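Local coordinates for uncharacterized protein YppE (Bacillus subtilis, PDB 2IM8), which is of unknown function but folds as a compact, all-helical single chain belonging to the bacterial DUF1798 family, at residues A[68-72]-A[73-77]; A[92-95]-A[96-100]. All blocks are in the same frame, centred on the assembly; numbering follows the deposited sequence.

Contact 1: A[68-72]-A[73-77]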
loop_
_atom_site.group_PDB
_atom_site.type_symbol
_atom_site.label_atom_id
_atom_site.label_comp_id
_atom_site.label_asym_id
_atom_site.label_seq_id
_atom_site.Cartn_x
_atom_site.Cartn_y
_atom_site.Cartn_z
ATOM N N LYS A 68 6.893 2.079 -18.858
ATOM C CA LYS A 68 7.601 3.344 -18.987
ATOM C C LYS A 68 8.025 3.976 -17.655
ATOM O O LYS A 68 9.170 4.410 -17.509
ATOM C CB LYS A 68 6.714 4.321 -19.765
ATOM C CG LYS A 68 7.302 5.699 -20.022
ATOM C CD LYS A 68 8.383 5.692 -21.095
ATOM C CE LYS A 68 9.766 5.504 -20.499
ATOM N NZ LYS A 68 10.832 5.608 -21.539
ATOM N N TYR A 69 7.120 4.006 -16.681
ATOM C CA TYR A 69 7.419 4.649 -15.402
ATOM C C TYR A 69 7.465 3.822 -14.116
ATOM O O TYR A 69 7.511 4.396 -13.031
ATOM C CB TYR A 69 6.455 5.814 -15.181
ATOM C CG TYR A 69 6.446 6.827 -16.300
ATOM C CD1 TYR A 69 7.635 7.308 -16.841
ATOM C CD2 TYR A 69 5.247 7.338 -16.788
ATOM C CE1 TYR A 69 7.634 8.279 -17.842
ATOM C CE2 TYR A 69 5.230 8.307 -17.785
ATOM C CZ TYR A 69 6.429 8.773 -18.308
ATOM O OH TYR A 69 6.416 9.733 -19.291
ATOM N N VAL A 70 7.452 2.497 -14.207
ATOM C CA VAL A 70 7.522 1.680 -12.993
ATOM C C VAL A 70 8.545 0.561 -13.154
ATOM O O VAL A 70 8.557 -0.130 -14.170
ATOM C CB VAL A 70 6.154 1.048 -12.644
ATOM C CG1 VAL A 70 5.685 0.161 -13.779
ATOM C CG2 VAL A 70 6.265 0.238 -11.362
ATOM N N HIS A 71 9.402 0.390 -12.149
ATOM C CA HIS A 71 10.427 -0.650 -12.187
ATOM C C HIS A 71 10.411 -1.554 -10.955
ATOM O O HIS A 71 9.800 -1.222 -9.939
ATOM C CB HIS A 71 11.797 -0.002 -12.369
ATOM C CG HIS A 71 11.912 0.778 -13.639
ATOM N ND1 HIS A 71 11.808 0.189 -14.882
ATOM C CD2 HIS A 71 12.051 2.106 -13.863
ATOM C CE1 HIS A 71 11.876 1.120 -15.817
ATOM N NE2 HIS A 71 12.022 2.292 -15.225
ATOM N N LYS A 72 11.100 -2.690 -11.056
ATOM C CA LYS A 72 11.151 -3.690 -9.988
ATOM C C LYS A 72 11.452 -3.199 -8.565
ATOM O O LYS A 72 10.696 -3.487 -7.629
ATOM C CB LYS A 72 12.161 -4.782 -10.365
ATOM C CG LYS A 72 12.037 -6.057 -9.536
ATOM C CD LYS A 72 13.229 -6.990 -9.738
ATOM C CE LYS A 72 14.493 -6.438 -9.076
ATOM N NZ LYS A 72 15.608 -7.435 -9.075
ATOM N N GLU A 73 12.559 -2.482 -8.390
ATOM C CA GLU A 73 12.937 -2.000 -7.062
ATOM C C GLU A 73 11.819 -1.206 -6.399
ATOM O O GLU A 73 11.598 -1.298 -5.194
ATOM C CB GLU A 73 14.191 -1.126 -7.146
ATOM C CG GLU A 73 15.402 -1.835 -7.704
ATOM C CD GLU A 73 15.431 -1.863 -9.220
ATOM O OE1 GLU A 73 14.439 -1.439 -9.863
ATOM O OE2 GLU A 73 16.457 -2.314 -9.766
ATOM N N GLN A 74 11.128 -0.416 -7.206
ATOM C CA GLN A 74 10.031 0.414 -6.737
ATOM C C GLN A 74 8.913 -0.485 -6.204
ATOM O O GLN A 74 8.393 -0.265 -5.112
ATOM C CB GLN A 74 9.556 1.264 -7.913
ATOM C CG GLN A 74 8.465 2.263 -7.665
ATOM C CD GLN A 74 8.240 3.107 -8.908
ATOM O OE1 GLN A 74 8.345 2.606 -10.033
ATOM N NE2 GLN A 74 7.936 4.383 -8.718
ATOM N N ILE A 75 8.569 -1.512 -6.970
ATOM C CA ILE A 75 7.515 -2.432 -6.561
ATOM C C ILE A 75 7.902 -3.141 -5.272
ATOM O O ILE A 75 7.124 -3.180 -4.321
ATOM C CB ILE A 75 7.226 -3.487 -7.655
ATOM C CG1 ILE A 75 6.629 -2.802 -8.893
ATOM C CG2 ILE A 75 6.245 -4.535 -7.127
ATOM C CD1 ILE A 75 5.336 -2.055 -8.605
ATOM N N GLU A 76 9.116 -3.681 -5.241
ATOM C CA GLU A 76 9.612 -4.404 -4.069
ATOM C C GLU A 76 9.630 -3.595 -2.765
ATOM O O GLU A 76 9.422 -4.151 -1.684
ATOM C CB GLU A 76 11.014 -4.953 -4.363
ATOM C CG GLU A 76 11.050 -5.960 -5.509
ATOM C CD GLU A 76 12.456 -6.471 -5.810
ATOM O OE1 GLU A 76 13.371 -5.640 -6.009
ATOM O OE2 GLU A 76 12.642 -7.705 -5.856
ATOM N N ALA A 77 9.854 -2.289 -2.859
ATOM C CA ALA A 77 9.909 -1.434 -1.672
ATOM C C ALA A 77 8.566 -1.185 -0.964
ATOM O O ALA A 77 8.541 -0.842 0.222
ATOM C CB ALA A 77 10.541 -0.097 -2.036
HETATM O O HOH W 1 7.761 6.005 -11.071
HETATM O O HOH W 2 16.056 -7.720 -6.025
#

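Contact 2: A[92-95]-A[96-100]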
loop_
_atom_site.group_PDB
_atom_site.type_symbol
_atom_site.label_atom_id
_atom_site.label_comp_id
_atom_site.label_asym_id
_atom_site.label_seq_id
_atom_site.Cartn_x
_atom_site.Cartn_y
_atom_site.Cartn_z
ATOM N N HIS A 92 0.570 4.212 16.142
ATOM C CA HIS A 92 1.152 5.541 15.922
ATOM C C HIS A 92 2.361 5.947 16.765
ATOM O O HIS A 92 2.388 7.039 17.339
ATOM C CB HIS A 92 0.059 6.602 16.081
ATOM C CG HIS A 92 -0.646 6.555 17.404
ATOM N ND1 HIS A 92 -0.085 7.038 18.569
ATOM C CD2 HIS A 92 -1.867 6.081 17.743
ATOM C CE1 HIS A 92 -0.934 6.864 19.566
ATOM N NE2 HIS A 92 -2.022 6.285 19.093
ATOM N N HIS A 93 3.369 5.091 16.833
ATOM C CA HIS A 93 4.553 5.431 17.605
ATOM C C HIS A 93 5.475 6.358 16.836
ATOM O O HIS A 93 6.002 7.311 17.400
ATOM C CB HIS A 93 5.320 4.170 17.999
ATOM C CG HIS A 93 4.593 3.311 18.981
ATOM N ND1 HIS A 93 4.089 3.805 20.167
ATOM C CD2 HIS A 93 4.303 1.988 18.968
ATOM C CE1 HIS A 93 3.521 2.821 20.843
ATOM N NE2 HIS A 93 3.638 1.708 20.138
ATOM N N ILE A 94 5.668 6.089 15.547
ATOM C CA ILE A 94 6.563 6.925 14.749
ATOM C C ILE A 94 6.030 8.352 14.612
ATOM O O ILE A 94 4.836 8.584 14.765
ATOM C CB ILE A 94 6.800 6.315 13.356
ATOM C CG1 ILE A 94 5.490 6.232 12.580
ATOM C CG2 ILE A 94 7.422 4.933 13.507
ATOM C CD1 ILE A 94 5.697 5.813 11.137
ATOM N N HIS A 95 6.919 9.302 14.335
ATOM C CA HIS A 95 6.530 10.711 14.209
ATOM C C HIS A 95 5.850 11.053 12.886
ATOM O O HIS A 95 5.944 10.305 11.917
ATOM C CB HIS A 95 7.750 11.613 14.404
ATOM C CG HIS A 95 8.392 11.473 15.748
ATOM N ND1 HIS A 95 7.700 11.672 16.923
ATOM C CD2 HIS A 95 9.654 11.134 16.104
ATOM C CE1 HIS A 95 8.508 11.459 17.947
ATOM N NE2 HIS A 95 9.699 11.130 17.478
ATOM N N LYS A 96 5.171 12.198 12.870
ATOM C CA LYS A 96 4.432 12.683 11.705
ATOM C C LYS A 96 5.215 12.664 10.397
ATOM O O LYS A 96 4.720 12.177 9.388
ATOM C CB LYS A 96 3.935 14.117 11.951
ATOM C CG LYS A 96 3.257 14.347 13.304
ATOM C CD LYS A 96 1.942 13.586 13.427
ATOM C CE LYS A 96 1.253 13.862 14.756
ATOM N NZ LYS A 96 2.053 13.394 15.932
ATOM N N LYS A 97 6.426 13.214 10.415
ATOM C CA LYS A 97 7.265 13.277 9.219
ATOM C C LYS A 97 7.537 11.908 8.600
ATOM O O LYS A 97 7.412 11.726 7.390
ATOM C CB LYS A 97 8.599 13.952 9.546
ATOM C CG LYS A 97 9.568 13.994 8.374
ATOM C CD LYS A 97 10.954 14.422 8.825
ATOM C CE LYS A 97 11.979 14.282 7.702
ATOM N NZ LYS A 97 11.831 15.310 6.639
ATOM N N ARG A 98 7.941 10.959 9.433
ATOM C CA ARG A 98 8.228 9.610 8.976
ATOM C C ARG A 98 6.955 8.944 8.439
ATOM O O ARG A 98 6.977 8.291 7.392
ATOM C CB ARG A 98 8.809 8.793 10.135
ATOM C CG ARG A 98 9.059 7.330 9.837
ATOM C CD ARG A 98 9.965 7.124 8.635
ATOM N NE ARG A 98 10.235 5.703 8.441
ATOM C CZ ARG A 98 10.668 5.173 7.304
ATOM N NH1 ARG A 98 10.885 5.947 6.245
ATOM N NH2 ARG A 98 10.881 3.870 7.220
ATOM N N PHE A 99 5.846 9.106 9.149
ATOM C CA PHE A 99 4.602 8.500 8.693
ATOM C C PHE A 99 4.235 9.061 7.320
ATOM O O PHE A 99 3.786 8.323 6.429
ATOM C CB PHE A 99 3.460 8.780 9.670
ATOM C CG PHE A 99 2.189 8.065 9.314
ATOM C CD1 PHE A 99 1.988 6.742 9.699
ATOM C CD2 PHE A 99 1.229 8.680 8.514
ATOM C CE1 PHE A 99 0.846 6.038 9.284
ATOM C CE2 PHE A 99 0.093 7.990 8.099
ATOM C CZ PHE A 99 -0.098 6.667 8.484
ATOM N N LYS A 100 4.422 10.369 7.153
ATOM C CA LYS A 100 4.114 11.013 5.884
ATOM C C LYS A 100 5.021 10.465 4.786
ATOM O O LYS A 100 4.547 10.158 3.704
ATOM C CB LYS A 100 4.278 12.540 5.975
ATOM C CG LYS A 100 3.942 13.261 4.664
ATOM C CD LYS A 100 3.992 14.782 4.786
ATOM C CE LYS A 100 3.658 15.461 3.457
ATOM N NZ LYS A 100 3.616 16.949 3.557
#

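Contact 1: A[68-72]-A[73-77]
The side chain of Gln74 reaches back from the first turn of helix 72-91 and crosses Val70 at about a right angle. CG lies anti to the backbone N (chi1 -177°) and the rest of the chain is extended, which carries the amide to the incoming loop. There Gln74 OE1 accepts a hydrogen bond from His71 N at 3.2 Å, in the carbonyl plane, while meeting Val70 CG2 at 3.4 Å. On the amide's other branch, Gln74 NE2 donates to a water that donates to Tyr69 O. With an alanine in place of Gln74, His71 N would probably lose its side-chain acceptor and the water its link to the helix. Lys72 bends at chi3 (72°) so that CE touches Glu76 OE1 at 3.4 Å; Lys72 NZ stays 4.2 Å from that oxygen, beyond a salt bridge. The backbone closes the turn: Ile75 N donates to His71 O at 3.2 Å and Glu76 N to Lys72 O at 2.9 Å. This is half a capping box, the N3 side chain bonded to the N-cap N-H without the reciprocal bond, joined to a hydrophobic staple: Val70 CG2 (N') packs obliquely on Ile75 CD1 (N4) at 3.7 Å, buried against helices 36-64 and 96-121.

Contact 2: A[92-95]-A[96-100]
The Phe99 ring meets Ile94 at its edge: the methyl CD1 of Ile94 lies near the ring plane, 4.1 Å from Phe99 CD1, while Tyr24 of helix 3-29 stacks with the ring. The other flat group, the imidazole of His95, is approached obliquely by Lys96 N. Together these residues form a hydrophobic staple at the N-terminus of helix 96-121: with His95 at the N-cap, Ile94 is N' and meets Phe99 at N4. The staple lies where the short connection from helix 72-91 enters the next helix of an all-helical fold.

Ile94 is the apolar side chain that joins loop to helix. Its CG1 sits between the backbone N and the carbonyl carbon (chi1 62°), and the onward bond to CD1 is extended, which directs that methyl at the helix. Ile94 CD1 approaches Phe99 CA at 3.8 Å and Phe99 CB at 4.0 Å; on Arg98 it touches the aliphatic CG at 3.9 Å. The methyl is therefore placed against two successive residues of the helix. From Phe99 the buried ring reaches Ala21 and Leu85 on helices 3-29 and 72-91.

Arg98 behaves differently beyond CG. A bend at chi2 (56°) takes the guanidinium away from the loop, where NH2 makes a long, weak ion pair with Glu84. The peptide before the cap is held from outside: Gln88 OE1 accepts hydrogen bonds from the backbone N of both His93 and Ile94, and Tyr24 OH is hydrogen-bonded to Ile94 O. Within the turn, His95 O lies 3.7 Å from Arg98 CB. That same oxygen, His95 O, accepts a hydrogen bond from Phe99 N at 3.0 Å, with an N-H...O angle of 167°.

Both contacts are helix N-terminal turns with a histidine at the N-cap and an N'-to-N4 hydrophobic staple, Val70-Ile75 in contact 1 and Ile94-Phe99 in contact 2; they begin the successive helices 72-91 and 96-121. Their centres lie 24 Å apart, without touching. Contact 1 is partly buried, with two of eight touching residues in the interior; contact 2 is a surface contact, with one of six. Contact 1 packs on helices 36-64 and 96-121, contact 2 on 3-29 and 72-91. Outside side chains hold both loops: Glu116 in contact 1, Gln88 and Tyr24 in contact 2. Of the two, only contact 1 adds a side-chain amide bonded to the N-cap N-H.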